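Local coordinates for protein 3-oxo-tetronate kinase (Salmonella typhimurium, PDB 3DQQ) that probably phosphorylates 3-oxo-tetronate at its 4-hydroxyl with ATP, as a member of the four-carbon acid sugar kinase family, at residues I32-T37 with I62-A67; C85-S90 with N121-Y126; H274-D279 with L303-E308. One frame throughout, in Å; residues are numbered along the deposited sequence.

Interaction 1: I32-T37 with I62-A67; sequences INDVPT and IKQSLA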
ATOM      1  N   ILE A  32       5.328 -20.048  22.033  1.00 34.71           N
ATOM      2  CA  ILE A  32       6.699 -19.595  22.273  1.00 35.26           C
ATOM      3  C   ILE A  32       7.264 -19.109  20.956  1.00 36.29           C
ATOM      4  O   ILE A  32       7.164 -19.809  19.975  1.00 36.23           O
ATOM      5  CB  ILE A  32       7.621 -20.718  22.801  1.00 34.43           C
ATOM      6  CG1 ILE A  32       7.040 -21.300  24.086  1.00 34.00           C
ATOM      7  CG2 ILE A  32       9.064 -20.182  22.965  1.00 32.85           C
ATOM      8  CD1 ILE A  32       7.826 -22.505  24.708  1.00 32.87           C
ATOM      9  N   ASN A  33       7.899 -17.940  20.929  1.00 38.16           N
ATOM     10  CA  ASN A  33       8.484 -17.428  19.670  1.00 39.31           C
ATOM     11  C   ASN A  33       9.942 -17.774  19.545  1.00 39.82           C
ATOM     12  O   ASN A  33      10.684 -17.625  20.475  1.00 40.17           O
ATOM     13  CB  ASN A  33       8.210 -15.951  19.545  1.00 39.61           C
ATOM     14  CG  ASN A  33       6.710 -15.667  19.632  1.00 43.91           C
ATOM     15  OD1 ASN A  33       5.892 -16.359  18.953  1.00 47.80           O
ATOM     16  ND2 ASN A  33       6.318 -14.731  20.524  1.00 47.31           N
ATOM     17  N   ASP A  34      10.312 -18.303  18.389  1.00 40.92           N
ATOM     18  CA  ASP A  34      11.594 -18.923  18.143  1.00 41.85           C
ATOM     19  C   ASP A  34      11.740 -20.235  18.883  1.00 41.71           C
ATOM     20  O   ASP A  34      10.969 -20.530  19.789  1.00 42.84           O
ATOM     21  CB  ASP A  34      12.721 -17.978  18.503  1.00 43.66           C
ATOM     22  CG  ASP A  34      13.952 -18.094  17.533  1.00 51.37           C
ATOM     23  OD1 ASP A  34      14.093 -19.121  16.748  1.00 56.62           O
ATOM     24  OD2 ASP A  34      14.784 -17.126  17.578  1.00 60.25           O
ATOM     25  N   VAL A  35      12.729 -21.031  18.502  1.00 41.28           N
ATOM     26  CA  VAL A  35      12.972 -22.310  19.144  1.00 41.17           C
ATOM     27  C   VAL A  35      13.121 -22.140  20.623  1.00 41.90           C
ATOM     28  O   VAL A  35      13.934 -21.350  21.060  1.00 43.36           O
ATOM     29  CB  VAL A  35      14.260 -22.964  18.637  1.00 40.89           C
ATOM     30  CG1 VAL A  35      14.544 -24.254  19.407  1.00 40.06           C
ATOM     31  CG2 VAL A  35      14.171 -23.197  17.151  1.00 39.43           C
ATOM     32  N   PRO A  36      12.347 -22.863  21.413  1.00 43.07           N
ATOM     33  CA  PRO A  36      12.427 -22.673  22.840  1.00 44.13           C
ATOM     34  C   PRO A  36      13.749 -23.058  23.452  1.00 45.32           C
ATOM     35  O   PRO A  36      14.434 -23.940  23.000  1.00 46.25           O
ATOM     36  CB  PRO A  36      11.338 -23.582  23.378  1.00 44.19           C
ATOM     37  CG  PRO A  36      10.458 -23.832  22.245  1.00 44.01           C
ATOM     38  CD  PRO A  36      11.337 -23.865  21.075  1.00 43.75           C
ATOM     39  N   THR A  37      14.107 -22.345  24.484  1.00 47.29           N
ATOM     40  CA  THR A  37      15.381 -22.531  25.129  1.00 48.24           C
ATOM     41  C   THR A  37      15.091 -23.078  26.499  1.00 48.46           C
ATOM     42  O   THR A  37      15.961 -23.669  27.102  1.00 49.78           O
ATOM     43  CB  THR A  37      16.137 -21.187  25.258  1.00 48.36           C
ATOM     44  OG1 THR A  37      15.370 -20.319  26.074  1.00 49.60           O
ATOM     45  CG2 THR A  37      16.304 -20.493  23.892  1.00 48.10           C
ATOM     46  N   ILE A  62      14.400 -25.939   7.322  1.00 35.12           N
ATOM     47  CA  ILE A  62      14.635 -27.270   7.833  1.00 35.01           C
ATOM     48  C   ILE A  62      15.357 -27.198   9.177  1.00 35.74           C
ATOM     49  O   ILE A  62      14.903 -27.811  10.140  1.00 36.10           O
ATOM     50  CB  ILE A  62      15.437 -28.156   6.858  1.00 34.78           C
ATOM     51  CG1 ILE A  62      14.569 -28.455   5.603  1.00 34.32           C
ATOM     52  CG2 ILE A  62      15.861 -29.425   7.573  1.00 33.38           C
ATOM     53  CD1 ILE A  62      15.298 -28.645   4.291  1.00 32.70           C
ATOM     54  N   LYS A  63      16.431 -26.418   9.276  1.00 35.48           N
ATOM     55  CA  LYS A  63      17.199 -26.408  10.517  1.00 35.62           C
ATOM     56  C   LYS A  63      16.405 -25.888  11.712  1.00 34.56           C
ATOM     57  O   LYS A  63      16.381 -26.520  12.757  1.00 32.23           O
ATOM     58  CB  LYS A  63      18.488 -25.618  10.349  1.00 36.70           C
ATOM     59  CG  LYS A  63      19.482 -26.287   9.393  1.00 39.81           C
ATOM     60  CD  LYS A  63      20.652 -26.977  10.134  1.00 42.44           C
ATOM     61  CE  LYS A  63      21.361 -28.073   9.271  1.00 43.54           C
ATOM     62  NZ  LYS A  63      20.822 -29.489   9.536  1.00 46.51           N
ATOM     63  N   GLN A  64      15.743 -24.751  11.530  1.00 34.71           N
ATOM     64  CA  GLN A  64      14.860 -24.208  12.561  1.00 35.20           C
ATOM     65  C   GLN A  64      13.780 -25.208  12.935  1.00 35.03           C
ATOM     66  O   GLN A  64      13.514 -25.413  14.123  1.00 34.95           O
ATOM     67  CB  GLN A  64      14.170 -22.929  12.092  1.00 36.48           C
ATOM     68  CG  GLN A  64      15.019 -21.652  12.008  1.00 38.72           C
ATOM     69  CD  GLN A  64      15.693 -21.439  13.292  1.00 45.72           C
ATOM     70  OE1 GLN A  64      16.763 -22.040  13.525  1.00 52.05           O
ATOM     71  NE2 GLN A  64      15.057 -20.652  14.207  1.00 46.32           N
ATOM     72  N   SER A  65      13.168 -25.854  11.939  1.00 33.86           N
ATOM     73  CA  SER A  65      12.071 -26.772  12.252  1.00 33.11           C
ATOM     74  C   SER A  65      12.520 -28.016  13.034  1.00 32.37           C
ATOM     75  O   SER A  65      11.872 -28.437  13.995  1.00 31.72           O
ATOM     76  CB  SER A  65      11.355 -27.183  10.980  1.00 33.36           C
ATOM     77  OG  SER A  65      10.852 -26.048  10.301  1.00 32.01           O
ATOM     78  N   LEU A  66      13.637 -28.597  12.615  1.00 31.81           N
ATOM     79  CA  LEU A  66      14.249 -29.718  13.350  1.00 30.84           C
ATOM     80  C   LEU A  66      14.667 -29.311  14.764  1.00 31.00           C
ATOM     81  O   LEU A  66      14.473 -30.091  15.691  1.00 32.60           O
ATOM     82  CB  LEU A  66      15.417 -30.338  12.582  1.00 29.00           C
ATOM     83  CG  LEU A  66      15.013 -31.023  11.273  1.00 29.20           C
ATOM     84  CD1 LEU A  66      16.208 -31.599  10.551  1.00 25.19           C
ATOM     85  CD2 LEU A  66      13.884 -32.092  11.423  1.00 26.49           C
ATOM     86  N   ALA A  67      15.209 -28.109  14.951  1.00 30.50           N
ATOM     87  CA  ALA A  67      15.555 -27.636  16.296  1.00 29.72           C
ATOM     88  C   ALA A  67      14.266 -27.606  17.148  1.00 30.03           C
ATOM     89  O   ALA A  67      14.243 -28.098  18.291  1.00 30.75           O
ATOM     90  CB  ALA A  67      16.195 -26.295  16.238  1.00 26.91           C
TER
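Val35 turns its two methyl groups onto one side of the helix that carries residues 62-67, where they meet the backbone of Gln64 and the side chain of Ala67. Its CG1 is anti to the backbone N (chi1 176°), while CG2 lies beside that N and anti to the carbonyl carbon, and this rotation lets both branches reach the helix. Val35 CG2 is shared between two helical residues, lying 3.8 Å from Ala67 CB and also 3.8 Å from the carbonyl oxygen Gln64 O. Val35 CG1 lies 4.0 Å from Ala67 O. The short Ala67 side chain points at the valine and is touched by both of its branches, which brings the backbones to 6.6 Å between Val35 CA and Ala67 CA.

Next to this apolar patch, Gln64 projects outward from the helix, toward the loop. With CG beside the backbone N and a further bend at chi2 (-53°), its amide is carried to where Gln64 NE2 comes within 4.0 Å of Val35 CG2. The same nitrogen, Gln64 NE2, lies 3.1 Å from Asp34 OD1, with the amide and carboxylate planes turned 68° apart. The carboxylate is steadied from its own segment, because Val35 N donates to Asp34 OD1 over 2.9 Å, approaching on the anti side and somewhat above the carboxylate plane. Asp34 therefore ties its side chain to the start of the next residue.

Pro36 and Ile32 lean on Trp71 further along the helix, and Gln64 also touches Leu51 and Thr53. Together these contacts form a surface junction in the sugar-binding N-terminal domain, packing the loop that leaves strand 29-33 against helix 58-74 of an alpha/beta fold.

Interaction 2: C85-S90 with N121-Y126; sequences CSTFDS and NGRTVY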
ATOM      1  N   CYS A  85       0.432 -21.967   6.015  1.00 37.10           N
ATOM      2  CA  CYS A  85      -0.665 -21.180   5.595  1.00 37.73           C
ATOM      3  C   CYS A  85      -1.803 -21.905   4.856  1.00 37.55           C
ATOM      4  O   CYS A  85      -1.640 -22.808   4.041  1.00 37.42           O
ATOM      5  CB  CYS A  85      -0.087 -20.121   4.706  1.00 38.87           C
ATOM      6  SG  CYS A  85      -1.200 -18.806   4.481  1.00 40.74           S
ATOM      7  N   SER A  86      -2.993 -21.460   5.129  1.00 38.01           N
ATOM      8  CA  SER A  86      -4.171 -22.033   4.534  1.00 38.41           C
ATOM      9  C   SER A  86      -4.286 -21.936   3.019  1.00 38.35           C
ATOM     10  O   SER A  86      -5.051 -22.680   2.393  1.00 39.28           O
ATOM     11  CB  SER A  86      -5.330 -21.268   5.074  1.00 38.96           C
ATOM     12  OG  SER A  86      -6.340 -22.200   5.229  1.00 43.19           O
ATOM     13  N   THR A  87      -3.617 -20.954   2.435  1.00 37.85           N
ATOM     14  CA  THR A  87      -3.513 -20.841   0.999  1.00 37.49           C
ATOM     15  C   THR A  87      -2.183 -21.458   0.467  1.00 37.33           C
ATOM     16  O   THR A  87      -1.752 -21.185  -0.663  1.00 37.44           O
ATOM     17  CB  THR A  87      -3.647 -19.363   0.602  1.00 37.82           C
ATOM     18  OG1 THR A  87      -2.645 -18.602   1.272  1.00 38.76           O
ATOM     19  CG2 THR A  87      -4.983 -18.805   0.990  1.00 36.82           C
ATOM     20  N   PHE A  88      -1.535 -22.285   1.290  1.00 37.22           N
ATOM     21  CA  PHE A  88      -0.411 -23.156   0.876  1.00 36.77           C
ATOM     22  C   PHE A  88       0.789 -22.372   0.379  1.00 36.89           C
ATOM     23  O   PHE A  88       1.520 -22.776  -0.550  1.00 36.68           O
ATOM     24  CB  PHE A  88      -0.901 -24.173  -0.165  1.00 36.62           C
ATOM     25  CG  PHE A  88      -0.173 -25.475  -0.120  1.00 35.89           C
ATOM     26  CD1 PHE A  88      -0.350 -26.329   0.916  1.00 35.93           C
ATOM     27  CD2 PHE A  88       0.700 -25.831  -1.120  1.00 36.20           C
ATOM     28  CE1 PHE A  88       0.358 -27.501   0.976  1.00 37.57           C
ATOM     29  CE2 PHE A  88       1.387 -27.005  -1.068  1.00 37.13           C
ATOM     30  CZ  PHE A  88       1.210 -27.845  -0.028  1.00 36.55           C
ATOM     31  N   ASP A  89       0.977 -21.230   1.015  1.00 37.14           N
ATOM     32  CA  ASP A  89       1.941 -20.253   0.572  1.00 37.42           C
ATOM     33  C   ASP A  89       3.307 -20.920   0.569  1.00 37.77           C
ATOM     34  O   ASP A  89       3.797 -21.382   1.631  1.00 37.63           O
ATOM     35  CB  ASP A  89       1.937 -19.041   1.507  1.00 37.98           C
ATOM     36  CG  ASP A  89       0.620 -18.273   1.474  1.00 37.69           C
ATOM     37  OD1 ASP A  89      -0.431 -18.934   1.499  1.00 38.47           O
ATOM     38  OD2 ASP A  89       0.625 -17.020   1.430  1.00 39.80           O
ATOM     39  N   SER A  90       3.889 -20.994  -0.631  1.00 37.39           N
ATOM     40  CA  SER A  90       5.164 -21.664  -0.872  1.00 37.52           C
ATOM     41  C   SER A  90       5.523 -21.439  -2.322  1.00 37.77           C
ATOM     42  O   SER A  90       4.770 -20.797  -3.050  1.00 37.95           O
ATOM     43  CB  SER A  90       5.037 -23.154  -0.640  1.00 37.60           C
ATOM     44  OG  SER A  90       3.982 -23.664  -1.425  1.00 37.33           O
ATOM     45  N   ASN A 121     -13.101 -19.396   7.137  1.00 45.89           N
ATOM     46  CA  ASN A 121     -12.482 -18.252   6.438  1.00 45.94           C
ATOM     47  C   ASN A 121     -12.461 -18.432   4.936  1.00 45.35           C
ATOM     48  O   ASN A 121     -11.681 -17.797   4.258  1.00 44.97           O
ATOM     49  CB  ASN A 121     -11.034 -18.020   6.868  1.00 46.81           C
ATOM     50  CG  ASN A 121     -10.917 -17.499   8.273  1.00 49.69           C
ATOM     51  OD1 ASN A 121     -11.883 -17.543   9.047  1.00 57.15           O
ATOM     52  ND2 ASN A 121      -9.724 -17.011   8.626  1.00 49.71           N
ATOM     53  N   GLY A 122     -13.296 -19.311   4.414  1.00 44.86           N
ATOM     54  CA  GLY A 122     -13.396 -19.469   2.974  1.00 44.79           C
ATOM     55  C   GLY A 122     -12.270 -20.206   2.298  1.00 44.41           C
ATOM     56  O   GLY A 122     -11.995 -19.984   1.152  1.00 45.65           O
ATOM     57  N   ARG A 123     -11.612 -21.106   2.989  1.00 44.24           N
ATOM     58  CA  ARG A 123     -10.709 -21.996   2.327  1.00 43.22           C
ATOM     59  C   ARG A 123     -11.248 -23.380   2.373  1.00 41.41           C
ATOM     60  O   ARG A 123     -11.443 -23.943   3.458  1.00 41.47           O
ATOM     61  CB  ARG A 123      -9.389 -21.937   2.990  1.00 43.80           C
ATOM     62  CG  ARG A 123      -8.527 -21.005   2.255  1.00 47.92           C
ATOM     63  CD  ARG A 123      -7.854 -20.096   3.157  1.00 53.27           C
ATOM     64  NE  ARG A 123      -8.718 -18.997   3.476  1.00 55.30           N
ATOM     65  CZ  ARG A 123      -8.268 -17.779   3.705  1.00 59.99           C
ATOM     66  NH1 ARG A 123      -6.956 -17.520   3.643  1.00 63.93           N
ATOM     67  NH2 ARG A 123      -9.123 -16.811   3.993  1.00 61.59           N
ATOM     68  N   THR A 124     -11.512 -23.940   1.199  1.00 38.91           N
ATOM     69  CA  THR A 124     -12.052 -25.273   1.167  1.00 36.73           C
ATOM     70  C   THR A 124     -11.225 -26.077   0.203  1.00 35.40           C
ATOM     71  O   THR A 124     -10.539 -25.526  -0.623  1.00 35.73           O
ATOM     72  CB  THR A 124     -13.583 -25.246   0.856  1.00 36.55           C
ATOM     73  OG1 THR A 124     -13.821 -24.501  -0.327  1.00 35.98           O
ATOM     74  CG2 THR A 124     -14.388 -24.581   2.021  1.00 34.86           C
ATOM     75  N   VAL A 125     -11.275 -27.382   0.319  1.00 34.14           N
ATOM     76  CA  VAL A 125     -10.550 -28.234  -0.567  1.00 33.64           C
ATOM     77  C   VAL A 125     -11.507 -29.311  -1.077  1.00 34.13           C
ATOM     78  O   VAL A 125     -12.158 -29.995  -0.280  1.00 33.56           O
ATOM     79  CB  VAL A 125      -9.337 -28.896   0.171  1.00 33.53           C
ATOM     80  CG1 VAL A 125      -8.716 -29.985  -0.706  1.00 29.44           C
ATOM     81  CG2 VAL A 125      -8.347 -27.825   0.578  1.00 31.58           C
ATOM     82  N   TYR A 126     -11.567 -29.486  -2.403  1.00 34.75           N
ATOM     83  CA  TYR A 126     -12.424 -30.522  -3.020  1.00 34.43           C
ATOM     84  C   TYR A 126     -11.646 -31.248  -4.100  1.00 34.26           C
ATOM     85  O   TYR A 126     -11.029 -30.613  -4.939  1.00 34.92           O
ATOM     86  CB  TYR A 126     -13.706 -29.905  -3.576  1.00 35.19           C
ATOM     87  CG  TYR A 126     -14.617 -30.917  -4.203  1.00 35.54           C
ATOM     88  CD1 TYR A 126     -14.862 -30.929  -5.576  1.00 38.19           C
ATOM     89  CD2 TYR A 126     -15.225 -31.864  -3.445  1.00 37.35           C
ATOM     90  CE1 TYR A 126     -15.675 -31.858  -6.147  1.00 36.70           C
ATOM     91  CE2 TYR A 126     -16.050 -32.808  -4.019  1.00 38.42           C
ATOM     92  CZ  TYR A 126     -16.258 -32.795  -5.361  1.00 37.00           C
ATOM     93  OH  TYR A 126     -17.066 -33.757  -5.878  1.00 37.91           O
TER
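Ser86 and Arg123 mark the nearest approach of the two backbones, with Ser86 CA and Arg123 CA 6.9 Å apart. The first segment has no regular secondary structure there: Cys85 to Phe88 form a type I beta turn, closed by the bond from Phe88 N to Cys85 O. The second passes from a glycine with positive phi at Gly122 into strand 123-126.

Arg123 spans the gap with its aliphatic portion. Arg123 CD lies against the side chain of Ser86, 3.3 Å from Ser86 OG and 3.4 Å from Ser86 CB, while Ser86 OG has its polar partner in Pro116 O. Further out, Thr87 comes obliquely to the guanidinium: with its methyl set beside the threonine's own backbone N, anti to the carbonyl carbon, Thr87 CG2 is turned to within 3.5 Å of Arg123 NH1.

Bends at chi2 and chi3 (133° and -83°) curl the arginine back toward its own segment. There Arg123 NH2 donates to Asn121 O over 2.8 Å, and the acceptor is almost in the guanidinium plane, at its edge. A weak second bond runs from Arg123 NE to Asn121 O. One carbonyl oxygen thus helps to set the orientation of the guanidinium and leaves the methylenes to pack on the turn.

The turn follows strand 79-83 and precedes helix 96-106, whereas strand 123-126 is an outer strand of a small antiparallel sheet with 129-132. Phe88 packs on Leu155 and Leu158 of helix 155-160, and Ile325 of the second subunit packs on both Thr87 and Arg123, placing this buried contact beside the dimer interface.

Interaction 3: H274-D279 with L303-E308; sequences HAPTRD and LSQDSE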
ATOM      1  N   HIS A 274     -13.020   8.630  22.149  1.00 42.39           N
ATOM      2  CA  HIS A 274     -13.418   8.068  23.421  1.00 42.54           C
ATOM      3  C   HIS A 274     -12.322   8.074  24.454  1.00 42.28           C
ATOM      4  O   HIS A 274     -12.588   7.830  25.625  1.00 42.78           O
ATOM      5  CB  HIS A 274     -13.892   6.637  23.230  1.00 43.06           C
ATOM      6  CG  HIS A 274     -15.050   6.520  22.300  1.00 45.41           C
ATOM      7  ND1 HIS A 274     -16.355   6.646  22.718  1.00 47.63           N
ATOM      8  CD2 HIS A 274     -15.102   6.303  20.964  1.00 48.89           C
ATOM      9  CE1 HIS A 274     -17.163   6.514  21.681  1.00 48.93           C
ATOM     10  NE2 HIS A 274     -16.429   6.300  20.603  1.00 50.01           N
ATOM     11  N   ALA A 275     -11.093   8.338  24.046  1.00 41.65           N
ATOM     12  CA  ALA A 275      -9.987   8.237  24.979  1.00 41.03           C
ATOM     13  C   ALA A 275      -8.926   9.256  24.627  1.00 40.36           C
ATOM     14  O   ALA A 275      -8.814   9.652  23.476  1.00 39.86           O
ATOM     15  CB  ALA A 275      -9.413   6.826  24.955  1.00 41.08           C
ATOM     16  N   PRO A 276      -8.152   9.690  25.624  1.00 39.86           N
ATOM     17  CA  PRO A 276      -7.098  10.643  25.363  1.00 39.88           C
ATOM     18  C   PRO A 276      -6.094  10.021  24.426  1.00 39.50           C
ATOM     19  O   PRO A 276      -5.709   8.870  24.616  1.00 39.20           O
ATOM     20  CB  PRO A 276      -6.472  10.894  26.746  1.00 39.88           C
ATOM     21  CG  PRO A 276      -6.894   9.779  27.588  1.00 40.50           C
ATOM     22  CD  PRO A 276      -8.198   9.283  27.036  1.00 40.25           C
ATOM     23  N   THR A 277      -5.699  10.758  23.397  1.00 39.30           N
ATOM     24  CA  THR A 277      -4.744  10.234  22.470  1.00 39.35           C
ATOM     25  C   THR A 277      -3.723  11.240  22.002  1.00 38.80           C
ATOM     26  O   THR A 277      -3.871  12.407  22.163  1.00 39.40           O
ATOM     27  CB  THR A 277      -5.420   9.533  21.261  1.00 39.64           C
ATOM     28  OG1 THR A 277      -5.453  10.408  20.147  1.00 39.82           O
ATOM     29  CG2 THR A 277      -6.805   9.032  21.607  1.00 39.36           C
ATOM     30  N   ARG A 278      -2.669  10.744  21.397  1.00 38.90           N
ATOM     31  CA  ARG A 278      -1.516  11.544  21.107  1.00 38.50           C
ATOM     32  C   ARG A 278      -0.862  10.938  19.870  1.00 38.33           C
ATOM     33  O   ARG A 278      -0.659   9.718  19.802  1.00 37.81           O
ATOM     34  CB  ARG A 278      -0.611  11.498  22.325  1.00 38.81           C
ATOM     35  CG  ARG A 278       0.452  12.511  22.354  1.00 39.42           C
ATOM     36  CD  ARG A 278       0.088  13.763  23.122  1.00 39.86           C
ATOM     37  NE  ARG A 278       1.264  14.208  23.876  1.00 41.58           N
ATOM     38  CZ  ARG A 278       2.419  14.605  23.325  1.00 41.37           C
ATOM     39  NH1 ARG A 278       2.603  14.626  21.992  1.00 42.61           N
ATOM     40  NH2 ARG A 278       3.422  14.948  24.107  1.00 40.63           N
ATOM     41  N   ASP A 279      -0.597  11.788  18.876  1.00 38.22           N
ATOM     42  CA  ASP A 279      -0.034  11.369  17.605  1.00 38.55           C
ATOM     43  C   ASP A 279       1.454  11.502  17.607  1.00 37.81           C
ATOM     44  O   ASP A 279       1.961  12.534  17.953  1.00 38.34           O
ATOM     45  CB  ASP A 279      -0.554  12.247  16.490  1.00 39.19           C
ATOM     46  CG  ASP A 279      -1.968  11.904  16.101  1.00 42.81           C
ATOM     47  OD1 ASP A 279      -2.183  10.772  15.542  1.00 51.19           O
ATOM     48  OD2 ASP A 279      -2.853  12.756  16.343  1.00 43.64           O
ATOM     49  N   LEU A 303       1.048   7.920  31.518  1.00 35.33           N
ATOM     50  CA  LEU A 303       0.916   7.595  32.932  1.00 35.53           C
ATOM     51  C   LEU A 303       0.197   8.685  33.696  1.00 37.34           C
ATOM     52  O   LEU A 303      -0.459   8.433  34.688  1.00 37.94           O
ATOM     53  CB  LEU A 303       2.281   7.360  33.568  1.00 34.75           C
ATOM     54  CG  LEU A 303       3.029   6.150  33.036  1.00 33.58           C
ATOM     55  CD1 LEU A 303       4.501   6.277  33.362  1.00 31.74           C
ATOM     56  CD2 LEU A 303       2.424   4.853  33.557  1.00 29.11           C
ATOM     57  N   SER A 304       0.302   9.917  33.268  1.00 39.36           N
ATOM     58  CA  SER A 304      -0.368  10.947  34.024  1.00 40.91           C
ATOM     59  C   SER A 304      -1.826  11.153  33.558  1.00 41.40           C
ATOM     60  O   SER A 304      -2.546  11.929  34.145  1.00 42.04           O
ATOM     61  CB  SER A 304       0.458  12.219  33.989  1.00 40.29           C
ATOM     62  OG  SER A 304       0.367  12.793  32.712  1.00 42.40           O
ATOM     63  N   GLN A 305      -2.286  10.436  32.540  1.00 42.89           N
ATOM     64  CA  GLN A 305      -3.709  10.491  32.194  1.00 43.74           C
ATOM     65  C   GLN A 305      -4.540   9.849  33.275  1.00 45.75           C
ATOM     66  O   GLN A 305      -4.062   9.107  34.125  1.00 45.88           O
ATOM     67  CB  GLN A 305      -4.030   9.758  30.891  1.00 43.69           C
ATOM     68  CG  GLN A 305      -3.418  10.342  29.682  1.00 43.66           C
ATOM     69  CD  GLN A 305      -3.603  11.822  29.616  1.00 42.39           C
ATOM     70  OE1 GLN A 305      -4.701  12.308  29.370  1.00 41.21           O
ATOM     71  NE2 GLN A 305      -2.524  12.552  29.835  1.00 41.19           N
ATOM     72  N   ASP A 306      -5.822  10.123  33.209  1.00 48.06           N
ATOM     73  CA  ASP A 306      -6.739   9.647  34.214  1.00 49.88           C
ATOM     74  C   ASP A 306      -8.095   9.678  33.520  1.00 50.32           C
ATOM     75  O   ASP A 306      -8.788  10.695  33.507  1.00 51.47           O
ATOM     76  CB  ASP A 306      -6.655  10.570  35.433  1.00 50.45           C
ATOM     77  CG  ASP A 306      -7.830  10.413  36.370  1.00 53.64           C
ATOM     78  OD1 ASP A 306      -8.367   9.270  36.480  1.00 57.22           O
ATOM     79  OD2 ASP A 306      -8.210  11.444  36.990  1.00 56.95           O
ATOM     80  N   SER A 307      -8.405   8.572  32.860  1.00 50.43           N
ATOM     81  CA  SER A 307      -9.587   8.437  32.037  1.00 50.01           C
ATOM     82  C   SER A 307     -10.010   7.024  32.265  1.00 50.22           C
ATOM     83  O   SER A 307      -9.245   6.219  32.793  1.00 49.82           O
ATOM     84  CB  SER A 307      -9.252   8.640  30.560  1.00 49.96           C
ATOM     85  OG  SER A 307      -8.158   7.827  30.180  1.00 48.69           O
ATOM     86  N   GLU A 308     -11.238   6.717  31.892  1.00 50.97           N
ATOM     87  CA  GLU A 308     -11.717   5.347  32.022  1.00 50.64           C
ATOM     88  C   GLU A 308     -10.899   4.452  31.052  1.00 49.28           C
ATOM     89  O   GLU A 308     -10.131   3.594  31.498  1.00 49.03           O
ATOM     90  CB  GLU A 308     -13.232   5.294  31.763  1.00 51.49           C
ATOM     91  CG  GLU A 308     -13.848   3.870  31.641  1.00 53.30           C
ATOM     92  CD  GLU A 308     -15.233   3.884  30.902  1.00 55.40           C
ATOM     93  OE1 GLU A 308     -16.092   4.768  31.277  1.00 59.00           O
ATOM     94  OE2 GLU A 308     -15.433   3.013  29.968  1.00 58.90           O
TER
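Within the beta-alpha-beta unit made of strand 277-279, helix 288-304 and strand 312-314, Pro276 at the entrance to the first strand meets Gln305 and Ser307 in the loop that leaves the helix. Pro276 CB is directed toward this loop, and the ring touches both side chains.

Gln305 approaches by its amide oxygen. Gln305 OE1 lies 3.5 Å from Pro276 CB and 3.8 Å from Pro276 CG, and the two side chains run past one another in opposite directions. The glutamine CG is anti to the carbonyl carbon (chi1 -65°), and the bend at chi2 then brings the amide oxygen to the rim of the ring at CB and CG. The amide nitrogen turns back to the helix, where Gln305 NE2 is hydrogen-bonded to Trp301 O.

Ser307 meets the adjoining part of the rim, at CG and CD. Ser307 OG is 3.5 Å from Pro276 CD, and Ser307 CB stands 3.7 Å from the same carbon, so both atoms of this short side chain bear on the proline. The hydroxyl has its polar partner in Leu309 O, just beyond the segment.

Trp301 also packs on Pro276, so the helix reaches the ring as well as the loop that follows it.

Across the two segments the contact is thus one of polar oxygens against ring CH groups. The hydrogen bonds of the glutamine and the serine go to backbone carbonyls nearby, and these hold the two side chains in place while the proline supplies an apolar surface. With no charged group in it, the contact probably rests on van der Waals packing and at most weak CH...O attraction.

Interactions 1 and 2 both belong to the sugar-binding N-terminal domain, with centres about 24 Å apart, whereas interaction 3 lies in the nucleotide-binding C-terminal domain, its centre about 40 and 41 Å from the centres of interactions 1 and 2. Interactions 1 and 3 are surface contacts, each joining a loop at the end of a strand to a helix or the loop after it. Interaction 2 is buried and touched by the second subunit. Their chemistry differs accordingly: 32-37 with 62-67 pairs methyl packing with nearby polar groups, 85-90 with 121-126 uses the methylenes of an arginine restrained within its own segment, and 274-279 with 303-308 sets a proline ring against two oxygen-bearing side chains.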